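Local coordinates for protein lantibiotic dehydratase (Microbispora corallina, PDB 5EHK) that probably dehydrates serine and threonine residues of the NAI-107 precursor peptide, in a tRNA-dependent step of lantibiotic biosynthesis, at residues V566-A571 and R591-G596; A729-Q734 and R754-L759; F834-V839 and S936-T941; A994-S999 and T1069-V1074. All blocks are in the same frame, centred on the assembly; numbering follows the deposited sequence.

Contact 1 of 4, residues V566-A571 and R591-G596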
loop_
_atom_site.group_PDB
_atom_site.type_symbol
_atom_site.label_atom_id
_atom_site.label_comp_id
_atom_site.label_asym_id
_atom_site.label_seq_id
_atom_site.Cartn_x
_atom_site.Cartn_y
_atom_site.Cartn_z
ATOM N N VAL A 566 35.105 13.144 3.591
ATOM C CA VAL A 566 35.715 12.864 4.870
ATOM C C VAL A 566 35.138 11.566 5.379
ATOM O O VAL A 566 33.930 11.422 5.414
ATOM C CB VAL A 566 35.327 13.923 5.892
ATOM C CG1 VAL A 566 35.929 13.585 7.246
ATOM C CG2 VAL A 566 35.745 15.317 5.411
ATOM N N ALA A 567 35.983 10.635 5.808
ATOM C CA ALA A 567 35.505 9.381 6.367
ATOM C C ALA A 567 35.286 9.571 7.851
ATOM O O ALA A 567 36.007 10.322 8.489
ATOM C CB ALA A 567 36.525 8.276 6.129
ATOM N N ALA A 568 34.287 8.910 8.413
ATOM C CA ALA A 568 34.080 8.988 9.851
ATOM C C ALA A 568 33.395 7.728 10.339
ATOM O O ALA A 568 32.842 6.973 9.540
ATOM C CB ALA A 568 33.274 10.215 10.213
ATOM N N ASP A 569 33.446 7.503 11.648
ATOM C CA ASP A 569 32.783 6.375 12.281
ATOM C C ASP A 569 31.765 6.930 13.267
ATOM O O ASP A 569 32.042 7.909 13.976
ATOM C CB ASP A 569 33.805 5.500 13.018
ATOM C CG ASP A 569 34.940 5.030 12.096
ATOM O OD1 ASP A 569 34.614 4.385 11.072
ATOM O OD2 ASP A 569 36.140 5.348 12.346
ATOM N N VAL A 570 30.567 6.339 13.273
ATOM C CA VAL A 570 29.511 6.754 14.191
ATOM C C VAL A 570 29.609 5.817 15.365
ATOM O O VAL A 570 29.773 4.629 15.169
ATOM C CB VAL A 570 28.109 6.713 13.533
ATOM C CG1 VAL A 570 28.049 5.670 12.449
ATOM C CG2 VAL A 570 27.013 6.478 14.570
ATOM N N ALA A 571 29.545 6.351 16.580
ATOM C CA ALA A 571 29.517 5.531 17.789
ATOM C C ALA A 571 28.287 5.901 18.613
ATOM O O ALA A 571 28.035 7.087 18.862
ATOM C CB ALA A 571 30.807 5.745 18.614
ATOM N N ARG A 591 37.944 10.237 11.936
ATOM C CA ARG A 591 36.927 10.952 12.721
ATOM C C ARG A 591 35.919 10.047 13.399
ATOM O O ARG A 591 35.617 8.933 12.932
ATOM C CB ARG A 591 36.134 11.884 11.810
ATOM C CG ARG A 591 36.978 12.873 11.032
ATOM C CD ARG A 591 37.442 14.000 11.915
ATOM N NE ARG A 591 38.221 14.953 11.137
ATOM C CZ ARG A 591 39.543 14.880 11.018
ATOM N NH1 ARG A 591 40.188 13.902 11.657
ATOM N NH2 ARG A 591 40.209 15.774 10.281
ATOM N N ARG A 592 35.359 10.563 14.485
ATOM C CA ARG A 592 34.269 9.882 15.158
ATOM C C ARG A 592 33.113 10.820 15.437
ATOM O O ARG A 592 33.321 11.981 15.834
ATOM C CB ARG A 592 34.764 9.232 16.442
ATOM C CG ARG A 592 33.697 8.957 17.465
ATOM C CD ARG A 592 34.292 8.204 18.625
ATOM N NE ARG A 592 33.450 8.353 19.803
ATOM C CZ ARG A 592 33.146 7.374 20.646
ATOM N NH1 ARG A 592 33.595 6.141 20.450
ATOM N NH2 ARG A 592 32.373 7.635 21.684
ATOM N N ILE A 593 31.899 10.310 15.212
ATOM C CA ILE A 593 30.664 11.029 15.537
ATOM C C ILE A 593 30.027 10.342 16.726
ATOM O O ILE A 593 29.433 9.273 16.616
ATOM C CB ILE A 593 29.680 11.014 14.343
ATOM C CG1 ILE A 593 30.381 11.487 13.067
ATOM C CG2 ILE A 593 28.470 11.868 14.628
ATOM C CD1 ILE A 593 29.675 11.111 11.788
ATOM N N SER A 594 30.149 10.957 17.885
ATOM C CA SER A 594 29.567 10.384 19.083
ATOM C C SER A 594 28.121 10.798 19.119
ATOM O O SER A 594 27.817 11.985 18.955
ATOM C CB SER A 594 30.277 10.914 20.320
ATOM O OG SER A 594 31.679 10.822 20.179
ATOM N N VAL A 595 27.236 9.826 19.317
ATOM C CA VAL A 595 25.813 10.090 19.502
ATOM C C VAL A 595 25.306 9.464 20.787
ATOM O O VAL A 595 25.151 8.248 20.868
ATOM C CB VAL A 595 24.998 9.518 18.364
ATOM C CG1 VAL A 595 23.565 9.941 18.510
ATOM C CG2 VAL A 595 25.572 9.963 17.045
ATOM N N GLY A 596 25.082 10.277 21.810
ATOM C CA GLY A 596 24.593 9.754 23.077
ATOM C C GLY A 596 25.686 9.167 23.956
ATOM O O GLY A 596 25.382 8.457 24.911
#
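Arg-591 rests its CB on Ala-568 CB (3.7 Å), while its CG reaches Val-566 CG1. The two parallel strands, 566-572 and 591-595, are the ends of a beta-alpha-beta unit whose connection includes helix 577-580. The Arg-591 carbonyl accepts from Asp-569 N (2.9 Å).

Arg-592 follows on the face of the sheet that also carries Asp-569 and Ala-571. Its CG sits anti to the backbone N (chi1 158°) and the chain stays extended to NE. That brings one guanidinium face over Ala-571 CB, off-centre toward the rim, nearest NH1 (3.4 Å). NE binds Ser-594 OG in the guanidinium plane (3.1 Å), and NH2 reaches Pro-288 O, so the flat group is held against turning. Asp-569 is held by Ser-587 and Ser-589.

Ile-593 turns to the other face, where helix 647-656 packs through Leu-652 and Ile-593 CD1 meets Ala-568 CB (4.0 Å). Its backbone bonds both ways, N to Asp-569 O (2.7 Å) and O to Ala-571 N (2.9 Å).

Ser-594 pairs with Ala-571, and its OG is also hydrogen-bonded to Glu-605 OE1. At Val-595 the pairing finishes with N bonded to Ala-571 O at 2.9 Å, the angle at the hydrogen being 164°.

Contact 2 of 4, residues A729-Q734 and R754-L759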
loop_
_atom_site.group_PDB
_atom_site.type_symbol
_atom_site.label_atom_id
_atom_site.label_comp_id
_atom_site.label_asym_id
_atom_site.label_seq_id
_atom_site.Cartn_x
_atom_site.Cartn_y
_atom_site.Cartn_z
ATOM N N ALA A 729 19.555 -27.354 12.036
ATOM C CA ALA A 729 18.242 -26.778 12.345
ATOM C C ALA A 729 18.394 -25.273 12.539
ATOM O O ALA A 729 19.030 -24.826 13.498
ATOM C CB ALA A 729 17.633 -27.429 13.581
ATOM N N VAL A 730 17.848 -24.504 11.602
ATOM C CA VAL A 730 18.069 -23.060 11.557
ATOM C C VAL A 730 16.834 -22.214 11.872
ATOM O O VAL A 730 15.769 -22.399 11.283
ATOM C CB VAL A 730 18.611 -22.616 10.164
ATOM C CG1 VAL A 730 18.866 -21.108 10.137
ATOM C CG2 VAL A 730 19.891 -23.367 9.816
ATOM N N SER A 731 16.989 -21.277 12.797
ATOM C CA SER A 731 16.047 -20.171 12.926
ATOM C C SER A 731 16.815 -18.853 13.023
ATOM O O SER A 731 17.985 -18.781 12.650
ATOM C CB SER A 731 15.147 -20.344 14.134
ATOM O OG SER A 731 15.342 -19.281 15.045
ATOM N N MET A 732 16.164 -17.808 13.519
ATOM C CA MET A 732 16.848 -16.539 13.701
ATOM C C MET A 732 17.826 -16.684 14.854
ATOM O O MET A 732 18.955 -16.200 14.791
ATOM C CB MET A 732 15.852 -15.422 13.989
ATOM C CG MET A 732 16.490 -14.054 14.232
ATOM S SD MET A 732 15.294 -12.790 14.729
ATOM C CE MET A 732 14.711 -13.484 16.282
ATOM N N ASP A 733 17.384 -17.369 15.904
ATOM C CA ASP A 733 18.176 -17.499 17.129
ATOM C C ASP A 733 19.125 -18.710 17.217
ATOM O O ASP A 733 20.096 -18.666 17.979
ATOM C CB ASP A 733 17.273 -17.423 18.366
ATOM C CG ASP A 733 16.955 -15.988 18.768
ATOM O OD1 ASP A 733 17.912 -15.195 18.950
ATOM O OD2 ASP A 733 15.755 -15.645 18.880
ATOM N N GLN A 734 18.859 -19.779 16.454
ATOM C CA GLN A 734 19.695 -20.988 16.552
ATOM C C GLN A 734 20.198 -21.548 15.214
ATOM O O GLN A 734 19.478 -21.609 14.216
ATOM C CB GLN A 734 19.024 -22.109 17.355
ATOM C CG GLN A 734 17.893 -22.817 16.643
ATOM C CD GLN A 734 16.606 -22.025 16.658
ATOM O OE1 GLN A 734 16.559 -20.896 17.157
ATOM N NE2 GLN A 734 15.537 -22.625 16.133
ATOM N N ARG A 754 8.280 -27.419 18.514
ATOM C CA ARG A 754 7.126 -26.940 19.264
ATOM C C ARG A 754 7.396 -25.497 19.642
ATOM O O ARG A 754 6.510 -24.642 19.600
ATOM C CB ARG A 754 6.921 -27.775 20.533
ATOM C CG ARG A 754 6.644 -29.262 20.295
ATOM C CD ARG A 754 6.632 -30.059 21.602
ATOM N NE ARG A 754 5.579 -29.606 22.509
ATOM C CZ ARG A 754 5.382 -30.084 23.736
ATOM N NH1 ARG A 754 6.169 -31.038 24.217
ATOM N NH2 ARG A 754 4.397 -29.603 24.484
ATOM N N ARG A 755 8.651 -25.240 19.985
ATOM C CA ARG A 755 9.101 -23.936 20.445
ATOM C C ARG A 755 9.302 -22.921 19.310
ATOM O O ARG A 755 8.927 -21.763 19.444
ATOM C CB ARG A 755 10.378 -24.105 21.271
ATOM C CG ARG A 755 11.065 -22.819 21.627
ATOM C CD ARG A 755 12.363 -23.068 22.371
ATOM N NE ARG A 755 13.057 -21.811 22.613
ATOM C CZ ARG A 755 13.943 -21.280 21.782
ATOM N NH1 ARG A 755 14.265 -21.916 20.668
ATOM N NH2 ARG A 755 14.519 -20.122 22.077
ATOM N N THR A 756 9.893 -23.348 18.199
ATOM C CA THR A 756 10.154 -22.436 17.084
ATOM C C THR A 756 9.569 -22.974 15.780
ATOM O O THR A 756 10.283 -23.600 14.997
ATOM C CB THR A 756 11.675 -22.240 16.873
ATOM O OG1 THR A 756 12.345 -22.233 18.139
ATOM C CG2 THR A 756 11.960 -20.939 16.145
ATOM N N PRO A 757 8.276 -22.693 15.528
ATOM C CA PRO A 757 7.438 -23.216 14.434
ATOM C C PRO A 757 7.948 -22.993 13.009
ATOM O O PRO A 757 7.657 -23.807 12.137
ATOM C CB PRO A 757 6.125 -22.444 14.604
ATOM C CG PRO A 757 6.500 -21.226 15.350
ATOM C CD PRO A 757 7.569 -21.663 16.300
ATOM N N GLU A 758 8.674 -21.914 12.757
ATOM C CA GLU A 758 9.131 -21.650 11.397
ATOM C C GLU A 758 10.536 -22.223 11.142
ATOM O O GLU A 758 11.228 -21.807 10.215
ATOM C CB GLU A 758 9.071 -20.145 11.094
ATOM C CG GLU A 758 10.158 -19.311 11.780
ATOM C CD GLU A 758 10.061 -19.318 13.300
ATOM O OE1 GLU A 758 9.048 -19.819 13.849
ATOM O OE2 GLU A 758 11.014 -18.832 13.950
ATOM N N LEU A 759 10.928 -23.207 11.948
ATOM C CA LEU A 759 12.259 -23.817 11.871
ATOM C C LEU A 759 12.465 -24.526 10.539
ATOM O O LEU A 759 11.516 -25.016 9.926
ATOM C CB LEU A 759 12.450 -24.803 13.029
ATOM C CG LEU A 759 13.757 -25.549 13.337
ATOM C CD1 LEU A 759 14.918 -24.620 13.561
ATOM C CD2 LEU A 759 13.550 -26.436 14.566
#
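Ser-731 OG, carried on a CB that packs against Thr-756 CG2 (3.8 Å), is gripped by two groups of its own turn. It accepts from Asp-733 N (2.9 Å), two residues on, which makes an ST turn, and it donates to Gln-734 OE1 (2.9 Å). The hydroxyl approaches that amide oxygen from above the carbonyl plane, 50° out of it. Together the two bonds probably steady the serine and keep the glutamine amide close to the turn.

Gln-734 can fold back this way because its CG stands between the backbone N and the carbonyl carbon (chi1 74°) and the chain bends again at chi2. With OE1 turned to the serine, NE2 faces segment 754-759, and the glutamine side chain crosses that of Leu-759 at about a right angle. Thr-756 OG1 lies near NE2 but bonds to Glu-752, the acid that also forms a salt bridge with Arg-755. The Arg-755 guanidinium presents an edge toward Gln-734 OE1, with NH1 still 4.3 Å from it.

Leu-759 supplies the apolar part. With CG anti to its backbone N (chi1 -175°), CD1 extends to Ala-729 CB (3.9 Å) and lies beside Val-730 O. The leucine closes a type I beta turn that starts at Thr-756, with a weak bond from Leu-759 N to Thr-756 O (3.1 Å).

The arrangement is that of a beta hairpin, strands 726-730 and 735-739, whose connection is tied by an ST turn. The exit from helix 743-755 packs on it, leading into strand 760-763, which pairs antiparallel with 726-730.

Contact 3 of 4, residues F834-V839 and S936-T941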
loop_
_atom_site.group_PDB
_atom_site.type_symbol
_atom_site.label_atom_id
_atom_site.label_comp_id
_atom_site.label_asym_id
_atom_site.label_seq_id
_atom_site.Cartn_x
_atom_site.Cartn_y
_atom_site.Cartn_z
ATOM N N PHE A 834 -16.091 25.586 -11.892
ATOM C CA PHE A 834 -15.946 26.415 -10.706
ATOM C C PHE A 834 -15.086 27.657 -11.040
ATOM O O PHE A 834 -15.401 28.778 -10.633
ATOM C CB PHE A 834 -15.356 25.601 -9.548
ATOM C CG PHE A 834 -15.444 26.301 -8.215
ATOM C CD1 PHE A 834 -16.577 26.175 -7.437
ATOM C CD2 PHE A 834 -14.410 27.116 -7.777
ATOM C CE1 PHE A 834 -16.677 26.813 -6.255
ATOM C CE2 PHE A 834 -14.509 27.771 -6.589
ATOM C CZ PHE A 834 -15.653 27.625 -5.817
ATOM N N LEU A 835 -14.008 27.425 -11.794
ATOM C CA LEU A 835 -13.135 28.480 -12.291
ATOM C C LEU A 835 -13.824 29.466 -13.235
ATOM O O LEU A 835 -13.560 30.672 -13.183
ATOM C CB LEU A 835 -11.917 27.875 -12.981
ATOM C CG LEU A 835 -10.891 27.188 -12.074
ATOM C CD1 LEU A 835 -9.907 26.360 -12.884
ATOM C CD2 LEU A 835 -10.169 28.225 -11.196
ATOM N N ARG A 836 -14.690 28.960 -14.108
ATOM C CA ARG A 836 -15.418 29.823 -15.041
ATOM C C ARG A 836 -16.433 30.722 -14.324
ATOM O O ARG A 836 -16.510 31.921 -14.590
ATOM C CB ARG A 836 -16.092 28.984 -16.140
ATOM C CG ARG A 836 -15.101 28.410 -17.163
ATOM C CD ARG A 836 -15.765 27.749 -18.355
ATOM N NE ARG A 836 -16.080 26.348 -18.096
ATOM C CZ ARG A 836 -15.414 25.313 -18.598
ATOM N NH1 ARG A 836 -14.397 25.506 -19.429
ATOM N NH2 ARG A 836 -15.788 24.076 -18.284
ATOM N N ASP A 837 -17.161 30.137 -13.378
ATOM C CA ASP A 837 -18.320 30.763 -12.778
ATOM C C ASP A 837 -18.154 31.313 -11.358
ATOM O O ASP A 837 -18.711 32.353 -11.042
ATOM C CB ASP A 837 -19.469 29.753 -12.750
ATOM C CG ASP A 837 -19.837 29.236 -14.124
ATOM O OD1 ASP A 837 -19.636 29.940 -15.131
ATOM O OD2 ASP A 837 -20.357 28.114 -14.188
ATOM N N GLN A 838 -17.425 30.611 -10.497
ATOM C CA GLN A 838 -17.389 30.954 -9.067
ATOM C C GLN A 838 -16.162 31.768 -8.631
ATOM O O GLN A 838 -16.284 32.673 -7.809
ATOM C CB GLN A 838 -17.518 29.700 -8.179
ATOM C CG GLN A 838 -18.946 29.223 -7.939
ATOM C CD GLN A 838 -19.578 28.560 -9.159
ATOM O OE1 GLN A 838 -18.977 27.682 -9.797
ATOM N NE2 GLN A 838 -20.791 28.983 -9.491
ATOM N N VAL A 839 -14.979 31.409 -9.133
ATOM C CA VAL A 839 -13.754 32.139 -8.800
ATOM C C VAL A 839 -13.833 33.656 -9.194
ATOM O O VAL A 839 -13.400 34.523 -8.423
ATOM C CB VAL A 839 -12.481 31.395 -9.323
ATOM C CG1 VAL A 839 -11.211 32.220 -9.074
ATOM C CG2 VAL A 839 -12.342 30.053 -8.609
ATOM N N SER A 936 -10.112 33.313 -18.377
ATOM C CA SER A 936 -10.577 33.811 -19.678
ATOM C C SER A 936 -10.646 32.714 -20.731
ATOM O O SER A 936 -11.663 32.571 -21.431
ATOM C CB SER A 936 -9.623 34.876 -20.203
ATOM O OG SER A 936 -10.042 36.165 -19.831
ATOM N N LEU A 937 -9.559 31.939 -20.813
ATOM C CA LEU A 937 -9.420 30.869 -21.774
ATOM C C LEU A 937 -10.424 29.735 -21.501
ATOM O O LEU A 937 -11.076 29.218 -22.416
ATOM C CB LEU A 937 -7.986 30.351 -21.748
ATOM C CG LEU A 937 -6.911 31.312 -22.255
ATOM C CD1 LEU A 937 -5.534 30.686 -22.188
ATOM C CD2 LEU A 937 -7.195 31.773 -23.684
ATOM N N LEU A 938 -10.577 29.374 -20.233
ATOM C CA LEU A 938 -11.525 28.334 -19.873
ATOM C C LEU A 938 -12.938 28.752 -20.244
ATOM O O LEU A 938 -13.738 27.919 -20.657
ATOM C CB LEU A 938 -11.432 28.006 -18.382
ATOM C CG LEU A 938 -10.191 27.204 -17.987
ATOM C CD1 LEU A 938 -9.984 27.226 -16.476
ATOM C CD2 LEU A 938 -10.294 25.768 -18.507
ATOM N N ARG A 939 -13.238 30.042 -20.083
ATOM C CA ARG A 939 -14.557 30.570 -20.404
ATOM C C ARG A 939 -14.825 30.555 -21.914
ATOM O O ARG A 939 -15.954 30.303 -22.339
ATOM C CB ARG A 939 -14.753 31.968 -19.828
ATOM C CG ARG A 939 -14.925 32.005 -18.332
ATOM C CD ARG A 939 -14.941 33.438 -17.805
ATOM N NE ARG A 939 -16.127 34.127 -18.292
ATOM C CZ ARG A 939 -17.275 34.182 -17.630
ATOM N NH1 ARG A 939 -17.365 33.625 -16.426
ATOM N NH2 ARG A 939 -18.323 34.810 -18.163
ATOM N N LEU A 940 -13.798 30.809 -22.722
ATOM C CA LEU A 940 -13.954 30.666 -24.172
ATOM C C LEU A 940 -14.249 29.206 -24.465
ATOM O O LEU A 940 -15.148 28.867 -25.237
ATOM C CB LEU A 940 -12.701 31.100 -24.940
ATOM C CG LEU A 940 -12.308 32.576 -24.883
ATOM C CD1 LEU A 940 -11.037 32.846 -25.692
ATOM C CD2 LEU A 940 -13.454 33.471 -25.345
ATOM N N THR A 941 -13.472 28.346 -23.828
ATOM C CA THR A 941 -13.508 26.902 -24.071
ATOM C C THR A 941 -14.873 26.217 -23.770
ATOM O O THR A 941 -15.201 25.184 -24.356
ATOM C CB THR A 941 -12.299 26.257 -23.365
ATOM O OG1 THR A 941 -11.296 25.971 -24.345
ATOM C CG2 THR A 941 -12.665 25.031 -22.571
#
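Leu-835 and Leu-938 start the packing of helix 828-837 on helix 920-942, their CD1 methyls 3.7 Å apart. Arg-858 of strand 853-861 touches both leucines, so this apolar patch lies against the four-stranded antiparallel sheet of the C-terminal region.

Arg-836 has the largest share of the contact. Its CG touches Arg-939 CG (3.8 Å), and a bend at chi3 (-87°) swings the guanidinium round to the neighbouring helix. There NH1 donates to Leu-938 O (2.8 Å, 162° at the hydrogen). The oxygen lies in the guanidinium plane, while the nitrogen stands above the plane of the carbonyl. Thr-941 CG2 borders the same edge, and NH2 is held by a salt bridge to Asp-833. The backbone of Arg-836 is used in return: its O receives a weak bond from Arg-939 NH1 (2.6 Å), which comes in edge-on.

Asp-837 brings OD1 to 4.5 Å from Arg-939 NH1, well out of the guanidinium plane, an interaction of charge alone. Its salt bridge is with Arg-942, and Arg-208 of the second subunit packs on it.

Each helix thus lends an arginine to a main-chain carbonyl of the other, the bond from Arg-939 being the weaker, and nearby Asp-833 and Asp-837 probably offset the positive charge gathered there.

Contact 4 of 4, residues A994-S999 and T1069-V1074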
loop_
_atom_site.group_PDB
_atom_site.type_symbol
_atom_site.label_atom_id
_atom_site.label_comp_id
_atom_site.label_asym_id
_atom_site.label_seq_id
_atom_site.Cartn_x
_atom_site.Cartn_y
_atom_site.Cartn_z
ATOM N N ALA A 994 11.666 29.790 -28.917
ATOM C CA ALA A 994 12.418 28.557 -29.135
ATOM C C ALA A 994 13.474 28.380 -28.042
ATOM O O ALA A 994 13.738 27.257 -27.608
ATOM C CB ALA A 994 13.026 28.512 -30.530
ATOM N N ALA A 995 14.078 29.490 -27.624
ATOM C CA ALA A 995 15.060 29.487 -26.537
ATOM C C ALA A 995 14.501 28.735 -25.353
ATOM O O ALA A 995 14.923 27.625 -25.053
ATOM C CB ALA A 995 15.415 30.909 -26.124
ATOM N N TRP A 996 13.501 29.329 -24.713
ATOM C CA TRP A 996 12.907 28.744 -23.516
ATOM C C TRP A 996 12.204 27.394 -23.735
ATOM O O TRP A 996 12.382 26.472 -22.942
ATOM C CB TRP A 996 11.978 29.753 -22.858
ATOM C CG TRP A 996 12.684 31.003 -22.490
ATOM C CD1 TRP A 996 12.439 32.261 -22.969
ATOM C CD2 TRP A 996 13.758 31.128 -21.558
ATOM N NE1 TRP A 996 13.303 33.159 -22.392
ATOM C CE2 TRP A 996 14.124 32.487 -21.524
ATOM C CE3 TRP A 996 14.446 30.224 -20.752
ATOM C CZ2 TRP A 996 15.144 32.961 -20.713
ATOM C CZ3 TRP A 996 15.457 30.693 -19.955
ATOM C CH2 TRP A 996 15.797 32.049 -19.937
ATOM N N MET A 997 11.446 27.255 -24.817
ATOM C CA MET A 997 10.782 25.984 -25.070
ATOM C C MET A 997 11.786 24.837 -25.241
ATOM O O MET A 997 11.424 23.671 -25.115
ATOM C CB MET A 997 9.864 26.066 -26.297
ATOM C CG MET A 997 8.645 26.950 -26.116
ATOM S SD MET A 997 7.699 26.595 -24.619
ATOM C CE MET A 997 7.270 24.866 -24.820
ATOM N N SER A 998 13.051 25.148 -25.505
ATOM C CA SER A 998 14.029 24.081 -25.701
ATOM C C SER A 998 14.505 23.485 -24.383
ATOM O O SER A 998 15.011 22.351 -24.356
ATOM C CB SER A 998 15.206 24.525 -26.577
ATOM O OG SER A 998 14.772 24.864 -27.883
ATOM N N SER A 999 14.359 24.250 -23.299
ATOM C CA SER A 999 14.825 23.812 -21.978
ATOM C C SER A 999 13.787 22.882 -21.350
ATOM O O SER A 999 13.937 22.400 -20.223
ATOM C CB SER A 999 15.029 25.008 -21.058
ATOM O OG SER A 999 13.822 25.730 -20.940
ATOM N N THR A 1069 19.705 29.161 -12.579
ATOM C CA THR A 1069 18.642 30.009 -12.053
ATOM C C THR A 1069 17.597 30.360 -13.119
ATOM O O THR A 1069 16.408 30.079 -12.928
ATOM C CB THR A 1069 19.195 31.292 -11.409
ATOM O OG1 THR A 1069 20.029 30.950 -10.297
ATOM C CG2 THR A 1069 18.069 32.172 -10.915
ATOM N N GLN A 1070 18.034 30.912 -14.252
ATOM C CA GLN A 1070 17.082 31.325 -15.280
ATOM C C GLN A 1070 16.343 30.140 -15.925
ATOM O O GLN A 1070 15.154 30.254 -16.220
ATOM C CB GLN A 1070 17.699 32.250 -16.339
ATOM C CG GLN A 1070 18.611 31.607 -17.366
ATOM C CD GLN A 1070 19.236 32.642 -18.294
ATOM O OE1 GLN A 1070 18.803 33.787 -18.321
ATOM N NE2 GLN A 1070 20.220 32.230 -19.092
ATOM N N LEU A 1071 17.031 29.015 -16.139
ATOM C CA LEU A 1071 16.368 27.819 -16.679
ATOM C C LEU A 1071 15.280 27.247 -15.777
ATOM O O LEU A 1071 14.280 26.719 -16.252
ATOM C CB LEU A 1071 17.364 26.706 -17.010
ATOM C CG LEU A 1071 17.576 26.311 -18.475
ATOM C CD1 LEU A 1071 17.156 27.389 -19.436
ATOM C CD2 LEU A 1071 19.012 25.912 -18.728
ATOM N N ARG A 1072 15.499 27.316 -14.477
ATOM C CA ARG A 1072 14.522 26.839 -13.525
ATOM C C ARG A 1072 13.359 27.831 -13.388
ATOM O O ARG A 1072 12.207 27.431 -13.251
ATOM C CB ARG A 1072 15.186 26.564 -12.172
ATOM C CG ARG A 1072 14.221 26.556 -10.983
ATOM C CD ARG A 1072 14.976 26.224 -9.708
ATOM N NE ARG A 1072 14.118 25.669 -8.663
ATOM C CZ ARG A 1072 13.710 24.401 -8.616
ATOM N NH1 ARG A 1072 14.061 23.540 -9.568
ATOM N NH2 ARG A 1072 12.942 23.996 -7.614
ATOM N N LEU A 1073 13.670 29.123 -13.429
ATOM C CA LEU A 1073 12.655 30.165 -13.284
ATOM C C LEU A 1073 11.599 30.062 -14.369
ATOM O O LEU A 1073 10.411 29.876 -14.077
ATOM C CB LEU A 1073 13.307 31.544 -13.369
ATOM C CG LEU A 1073 12.569 32.812 -12.948
ATOM C CD1 LEU A 1073 13.588 33.936 -12.874
ATOM C CD2 LEU A 1073 11.448 33.208 -13.882
ATOM N N VAL A 1074 12.034 30.219 -15.617
ATOM C CA VAL A 1074 11.110 30.220 -16.737
ATOM C C VAL A 1074 10.394 28.876 -16.798
ATOM O O VAL A 1074 9.186 28.823 -17.040
ATOM C CB VAL A 1074 11.810 30.585 -18.073
ATOM C CG1 VAL A 1074 10.809 30.660 -19.206
ATOM C CG2 VAL A 1074 12.512 31.910 -17.957
HETATM O O HOH W 1 12.637 24.900 -18.039
#
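Trp-996 of helix 992-997 packs against helix 1068-1085, with Val-1074 over one face of the indole. Val-1074 CG2 makes a CH-pi contact, 3.6 Å from the centroid of the six-membered ring and 5° off its normal, while CG1 reaches back over CG and CD2. Leu-1071 CD1 arrives instead at the ring edge, near CZ3 (3.8 Å). Gln-1070 CG is also at that edge, beside CH2 (3.8 Å), and its amide stands nearly upright to the indole, the planes 83° apart.

Leu-1071 CD1 is shared, since it also meets Ser-999 CB (3.6 Å). The Ser-999 hydroxyl, between its own backbone N and carbonyl carbon (chi1 58°), turns back to donate to Trp-996 O (2.6 Å) in the carbonyl plane, on a lone pair. A water then donates to Ser-999 OG (3.2 Å) and to Leu-1071 O (3.0 Å), a polar bridge beside a largely apolar interface.

Further out, the tryptophan is positioned by a hydrogen bond from NE1 to Gly-966 O and by Phe-965, whose ring meets it almost perpendicularly. Gln-1070 OE1 accepts from Ala-969 N, which holds the upright amide in place. Phe-965 also touches Val-1074, so helix 950-965 touches both members of the pair.

This is helix-helix packing round a buried tryptophan, within the largely helical later part of the lantibiotic dehydratase C-terminal family region.

The four contacts follow one another along the chain without overlapping, and none touches another. Contacts 1 and 2 belong to the larger N-terminal part, their centres 36 Å apart. Contacts 3 and 4 lie in the C-terminal family region, with centres 28 Å apart and nearest atoms about 14 Å apart. The two pairs are far apart: contacts 1 and 4 have centres 43 Å and nearest atoms about 27 Å apart, and contacts 2 and 3 have centres 67 Å apart. In related dehydratases the N-terminal part glutamylates the peptide and the C-terminal part eliminates glutamate, so the pairs probably belong to separate catalytic units. Contact 3 alone has the second subunit within reach.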